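PDB 6Y1X: radical SAM domain protein from Methanothrix thermoacetophila, which probably acts as the radical SAM carbide synthase NifB, an iron-sulfur enzyme that helps build the iron-molybdenum cofactor of nitrogenase. Local coordinates for residues Val208-Pro222 and Ile236-Leu249. Numbering follows the deposited sequence.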
loop_
_atom_site.group_PDB
_atom_site.type_symbol
_atom_site.label_atom_id
_atom_site.label_comp_id
_atom_site.label_asym_id
_atom_site.label_seq_id
_atom_site.Cartn_x
_atom_site.Cartn_y
_atom_site.Cartn_z
ATOM N N VAL A 208 7.803 2.319 11.713
ATOM C CA VAL A 208 8.866 3.322 11.782
ATOM C C VAL A 208 9.824 3.003 12.923
ATOM O O VAL A 208 11.050 3.084 12.763
ATOM C CB VAL A 208 8.268 4.734 11.907
ATOM C CG1 VAL A 208 9.342 5.740 12.290
ATOM C CG2 VAL A 208 7.621 5.146 10.589
ATOM N N ARG A 209 9.288 2.623 14.089
ATOM C CA ARG A 209 10.156 2.286 15.216
ATOM C C ARG A 209 11.101 1.147 14.859
ATOM O O ARG A 209 12.245 1.122 15.324
ATOM C CB ARG A 209 9.309 1.926 16.441
ATOM C CG ARG A 209 10.109 1.693 17.724
ATOM C CD ARG A 209 9.257 1.057 18.830
ATOM N NE ARG A 209 8.900 -0.339 18.580
ATOM C CZ ARG A 209 9.713 -1.371 18.791
ATOM N NH1 ARG A 209 10.934 -1.174 19.267
ATOM N NH2 ARG A 209 9.299 -2.606 18.534
ATOM N N ARG A 210 10.651 0.207 14.025
ATOM C CA ARG A 210 11.458 -0.931 13.613
ATOM C C ARG A 210 12.335 -0.605 12.409
ATOM O O ARG A 210 12.822 -1.526 11.740
ATOM C CB ARG A 210 10.574 -2.143 13.321
ATOM C CG ARG A 210 9.888 -2.693 14.559
ATOM C CD ARG A 210 8.807 -3.696 14.208
ATOM N NE ARG A 210 8.259 -4.319 15.410
ATOM C CZ ARG A 210 8.683 -5.469 15.918
ATOM N NH1 ARG A 210 9.672 -6.133 15.333
ATOM N NH2 ARG A 210 8.123 -5.951 17.016
ATOM N N LYS A 211 12.502 0.686 12.109
ATOM C CA LYS A 211 13.404 1.170 11.064
ATOM C C LYS A 211 12.980 0.708 9.670
ATOM O O LYS A 211 13.817 0.564 8.776
ATOM C CB LYS A 211 14.854 0.764 11.349
ATOM C CG LYS A 211 15.418 1.371 12.629
ATOM C CD LYS A 211 16.893 1.041 12.800
ATOM N N LYS A 212 11.683 0.481 9.469
ATOM C CA LYS A 212 11.165 0.188 8.142
ATOM C C LYS A 212 10.976 1.482 7.363
ATOM O O LYS A 212 10.695 2.539 7.933
ATOM C CB LYS A 212 9.834 -0.566 8.204
ATOM C CG LYS A 212 9.847 -1.812 9.070
ATOM C CD LYS A 212 10.985 -2.731 8.681
ATOM C CE LYS A 212 11.063 -3.918 9.619
ATOM N NZ LYS A 212 12.180 -4.836 9.267
ATOM N N ILE A 213 11.147 1.396 6.050
ATOM C CA ILE A 213 10.944 2.544 5.176
ATOM C C ILE A 213 9.482 2.543 4.761
ATOM O O ILE A 213 9.014 1.606 4.106
ATOM C CB ILE A 213 11.863 2.481 3.949
ATOM C CG1 ILE A 213 13.310 2.225 4.383
ATOM C CG2 ILE A 213 11.744 3.764 3.135
ATOM C CD1 ILE A 213 13.837 3.246 5.366
ATOM N N VAL A 214 8.759 3.589 5.143
ATOM C CA VAL A 214 7.311 3.632 5.001
ATOM C C VAL A 214 6.931 4.619 3.908
ATOM O O VAL A 214 7.359 5.780 3.929
ATOM C CB VAL A 214 6.628 3.991 6.329
ATOM C CG1 VAL A 214 5.110 4.125 6.132
ATOM C CG2 VAL A 214 6.952 2.942 7.375
ATOM N N LYS A 215 6.128 4.150 2.961
ATOM C CA LYS A 215 5.480 4.991 1.967
ATOM C C LYS A 215 3.986 5.014 2.251
ATOM O O LYS A 215 3.394 3.979 2.559
ATOM C CB LYS A 215 5.765 4.466 0.558
ATOM C CG LYS A 215 4.817 4.931 -0.535
ATOM C CD LYS A 215 5.419 4.607 -1.903
ATOM C CE LYS A 215 4.358 4.382 -2.963
ATOM N NZ LYS A 215 3.645 3.088 -2.768
ATOM N N VAL A 216 3.375 6.189 2.157
ATOM C CA VAL A 216 1.939 6.310 2.366
ATOM C C VAL A 216 1.303 6.707 1.044
ATOM O O VAL A 216 1.701 7.703 0.429
ATOM C CB VAL A 216 1.608 7.310 3.480
ATOM C CG1 VAL A 216 0.128 7.695 3.419
ATOM C CG2 VAL A 216 1.950 6.690 4.823
ATOM N N ASN A 217 0.344 5.904 0.589
ATOM C CA ASN A 217 -0.512 6.270 -0.527
ATOM C C ASN A 217 -1.748 6.986 -0.007
ATOM O O ASN A 217 -2.302 6.613 1.029
ATOM C CB ASN A 217 -0.967 5.030 -1.300
ATOM C CG ASN A 217 0.162 4.326 -2.013
ATOM O OD1 ASN A 217 1.227 4.895 -2.262
ATOM N ND2 ASN A 217 -0.080 3.074 -2.377
ATOM N N THR A 218 -2.203 7.990 -0.751
ATOM C CA THR A 218 -3.497 8.608 -0.488
ATOM C C THR A 218 -4.245 8.738 -1.802
ATOM O O THR A 218 -3.715 9.303 -2.765
ATOM C CB THR A 218 -3.360 9.990 0.163
ATOM O OG1 THR A 218 -2.697 9.869 1.426
ATOM C CG2 THR A 218 -4.734 10.634 0.365
ATOM N N VAL A 219 -5.460 8.195 -1.846
ATOM C CA VAL A 219 -6.327 8.353 -3.009
ATOM C C VAL A 219 -6.988 9.715 -2.877
ATOM O O VAL A 219 -7.658 9.991 -1.877
ATOM C CB VAL A 219 -7.373 7.231 -3.099
ATOM C CG1 VAL A 219 -8.218 7.390 -4.356
ATOM C CG2 VAL A 219 -6.694 5.877 -3.093
ATOM N N LEU A 220 -6.788 10.570 -3.874
ATOM C CA LEU A 220 -7.348 11.914 -3.844
ATOM C C LEU A 220 -8.783 11.862 -4.348
ATOM O O LEU A 220 -9.020 11.688 -5.546
ATOM C CB LEU A 220 -6.482 12.847 -4.683
ATOM C CG LEU A 220 -6.772 14.341 -4.586
ATOM C CD1 LEU A 220 -6.500 14.848 -3.179
ATOM C CD2 LEU A 220 -5.912 15.071 -5.605
ATOM N N ILE A 221 -9.735 12.050 -3.443
ATOM C CA ILE A 221 -11.155 11.885 -3.744
ATOM C C ILE A 221 -11.817 13.253 -3.667
ATOM O O ILE A 221 -12.054 13.762 -2.563
ATOM C CB ILE A 221 -11.819 10.890 -2.781
ATOM C CG1 ILE A 221 -11.060 9.557 -2.783
ATOM C CG2 ILE A 221 -13.275 10.682 -3.160
ATOM C CD1 ILE A 221 -11.310 8.696 -1.528
ATOM N N PRO A 222 -12.118 13.887 -4.798
ATOM C CA PRO A 222 -12.671 15.246 -4.762
ATOM C C PRO A 222 -13.960 15.301 -3.961
ATOM O O PRO A 222 -14.830 14.435 -4.087
ATOM C CB PRO A 222 -12.911 15.564 -6.240
ATOM C CG PRO A 222 -11.880 14.757 -6.949
ATOM C CD PRO A 222 -11.803 13.465 -6.172
ATOM N N ILE A 236 1.575 12.210 8.885
ATOM C CA ILE A 236 2.555 11.178 8.537
ATOM C C ILE A 236 3.970 11.735 8.567
ATOM O O ILE A 236 4.932 10.987 8.778
ATOM C CB ILE A 236 2.246 10.523 7.175
ATOM C CG1 ILE A 236 2.355 11.532 6.035
ATOM C CG2 ILE A 236 0.876 9.878 7.200
ATOM C CD1 ILE A 236 2.151 10.913 4.649
ATOM N N LYS A 237 4.130 13.040 8.328
ATOM C CA LYS A 237 5.451 13.652 8.417
ATOM C C LYS A 237 5.976 13.598 9.846
ATOM O O LYS A 237 7.132 13.227 10.082
ATOM C CB LYS A 237 5.389 15.095 7.905
ATOM C CG LYS A 237 6.652 15.915 8.123
ATOM C CD LYS A 237 7.837 15.357 7.354
ATOM C CE LYS A 237 9.038 16.294 7.462
ATOM N NZ LYS A 237 8.655 17.714 7.194
ATOM N N SER A 238 5.130 13.954 10.818
ATOM C CA SER A 238 5.540 13.889 12.218
ATOM C C SER A 238 5.845 12.463 12.649
ATOM O O SER A 238 6.678 12.250 13.538
ATOM C CB SER A 238 4.455 14.471 13.125
ATOM O OG SER A 238 4.397 15.881 13.026
ATOM N N MET A 239 5.167 11.484 12.051
ATOM C CA MET A 239 5.321 10.089 12.442
ATOM C C MET A 239 6.549 9.421 11.840
ATOM O O MET A 239 6.865 8.292 12.230
ATOM C CB MET A 239 4.072 9.300 12.064
ATOM C CG MET A 239 2.833 9.732 12.828
ATOM S SD MET A 239 1.391 8.790 12.318
ATOM C CE MET A 239 1.591 7.318 13.312
ATOM N N GLY A 240 7.247 10.070 10.915
ATOM C CA GLY A 240 8.433 9.476 10.331
ATOM C C GLY A 240 8.238 8.725 9.036
ATOM O O GLY A 240 9.134 7.973 8.639
ATOM N N VAL A 241 7.096 8.894 8.367
ATOM C CA VAL A 241 6.923 8.330 7.034
ATOM C C VAL A 241 7.927 8.952 6.075
ATOM O O VAL A 241 8.260 10.140 6.171
ATOM C CB VAL A 241 5.471 8.538 6.570
ATOM C CG1 VAL A 241 5.312 8.200 5.095
ATOM C CG2 VAL A 241 4.546 7.672 7.410
ATOM N N PHE A 242 8.447 8.136 5.162
ATOM C CA PHE A 242 9.527 8.601 4.304
ATOM C C PHE A 242 9.014 9.345 3.078
ATOM O O PHE A 242 9.576 10.379 2.704
ATOM C CB PHE A 242 10.389 7.417 3.864
ATOM C CG PHE A 242 11.439 7.781 2.858
ATOM C CD1 PHE A 242 12.555 8.508 3.230
ATOM C CD2 PHE A 242 11.296 7.410 1.533
ATOM C CE1 PHE A 242 13.516 8.849 2.295
ATOM C CE2 PHE A 242 12.254 7.748 0.596
ATOM C CZ PHE A 242 13.362 8.469 0.978
ATOM N N ILE A 243 7.943 8.862 2.450
ATOM C CA ILE A 243 7.479 9.455 1.202
ATOM C C ILE A 243 5.967 9.298 1.104
ATOM O O ILE A 243 5.385 8.353 1.637
ATOM C CB ILE A 243 8.214 8.830 -0.010
ATOM C CG1 ILE A 243 7.943 9.616 -1.296
ATOM C CG2 ILE A 243 7.872 7.355 -0.160
ATOM C CD1 ILE A 243 8.804 9.185 -2.461
ATOM N N HIS A 244 5.338 10.227 0.388
ATOM C CA HIS A 244 3.888 10.304 0.265
ATOM C C HIS A 244 3.526 10.239 -1.210
ATOM O O HIS A 244 4.081 10.988 -2.022
ATOM C CB HIS A 244 3.380 11.612 0.867
ATOM C CG HIS A 244 1.894 11.679 1.039
ATOM N ND1 HIS A 244 1.228 12.871 1.221
ATOM C CD2 HIS A 244 0.952 10.709 1.096
ATOM C CE1 HIS A 244 -0.064 12.635 1.364
ATOM N NE2 HIS A 244 -0.257 11.330 1.299
ATOM N N ASN A 245 2.580 9.371 -1.552
ATOM C CA ASN A 245 2.167 9.175 -2.940
ATOM C C ASN A 245 0.683 9.505 -3.047
ATOM O O ASN A 245 -0.171 8.692 -2.678
ATOM C CB ASN A 245 2.462 7.746 -3.382
ATOM C CG ASN A 245 1.926 7.439 -4.765
ATOM O OD1 ASN A 245 1.810 8.324 -5.608
ATOM N ND2 ASN A 245 1.586 6.176 -5.000
ATOM N N VAL A 246 0.372 10.682 -3.571
ATOM C CA VAL A 246 -1.012 11.094 -3.765
ATOM C C VAL A 246 -1.476 10.639 -5.140
ATOM O O VAL A 246 -0.904 11.034 -6.162
ATOM C CB VAL A 246 -1.164 12.611 -3.596
ATOM C CG1 VAL A 246 -2.619 13.013 -3.745
ATOM C CG2 VAL A 246 -0.633 13.026 -2.231
ATOM N N MET A 247 -2.501 9.795 -5.165
ATOM C CA MET A 247 -3.007 9.178 -6.376
ATOM C C MET A 247 -4.390 9.719 -6.699
ATOM O O MET A 247 -5.247 9.774 -5.808
ATOM C CB MET A 247 -3.074 7.654 -6.219
ATOM C CG MET A 247 -1.827 7.024 -5.628
ATOM S SD MET A 247 -2.042 5.255 -5.330
ATOM C CE MET A 247 -3.342 5.269 -4.109
ATOM N N PRO A 248 -4.656 10.108 -7.943
ATOM C CA PRO A 248 -6.013 10.532 -8.303
ATOM C C PRO A 248 -6.997 9.374 -8.195
ATOM O O PRO A 248 -6.673 8.226 -8.509
ATOM C CB PRO A 248 -5.857 11.021 -9.748
ATOM C CG PRO A 248 -4.691 10.248 -10.273
ATOM C CD PRO A 248 -3.743 10.136 -9.100
ATOM N N LEU A 249 -8.192 9.678 -7.688
ATOM C CA LEU A 249 -9.286 8.714 -7.705
ATOM C C LEU A 249 -9.487 8.136 -9.099
ATOM O O LEU A 249 -9.467 8.863 -10.097
ATOM C CB LEU A 249 -10.584 9.377 -7.230
ATOM C CG LEU A 249 -11.870 8.565 -7.416
ATOM C CD1 LEU A 249 -11.906 7.383 -6.455
ATOM C CD2 LEU A 249 -13.113 9.422 -7.249
HETATM O O HOH W 1 9.717 5.455 7.007
#
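Val-216 pushes into a hollow made by Ile-236 and Val-241. Its CG2 sits 3.7 Å from Val-241 CG1, the two valines crossing at about a right angle, while Ile-236 meets it tip to tip, CD1 against CB at 3.8 Å. Ile-236 CD1 also lies against one face of the His-244 ring and Val-246 CG2 against the other, both toward the rim, so the imidazole is held flat between two methyls. Its edge is used too: NE2 donates to Thr-218 OG1 at 2.8 Å, that oxygen almost exactly in the ring plane. With CG anti to the backbone N (chi1 -169°), the ring lies alongside the neighbouring strand. Thr-218 OG1 also bonds Leu-165 O.

On the other face of the sheet, Lys-215 runs beside Ile-243, its CB 3.6 Å from Ile-243 CG2. Beyond them the amides of Asn-217 and Asn-245 stand side by side with planes 83° apart; Asn-245 ND2 donates a hydrogen bond to Asn-217 OD1 (3.0 Å), coming from above the carbonyl plane and not along a lone pair. Lys-215 NZ donates a second, so two donors grip this oxygen; NZ also bonds Thr-162 OG1. Further along, Met-247 bends at its thioether, bringing CE into the notch between Val-219 CG2 (3.6 Å) and Asn-217 CB (3.7 Å).

Strands 213-220 and 243-248 are parallel neighbours, laced by backbone bonds such as Met-247 N to Thr-218 O (2.7 Å). Helix 229-239 makes the beta-alpha-beta crossover between them and packs on the Val-216, Thr-218 and His-244 face. Opposite, Lys-215 lines the pocket of the iron-sulfur cluster bound by Cys-39, His-52, Glu-75 and Cys-138, and Asn-217 sits beside Glu-75. Strand 243-248 is outermost in the six-stranded parallel sheet, the partial barrel of the radical SAM fold, with 160-164 beyond 213-220.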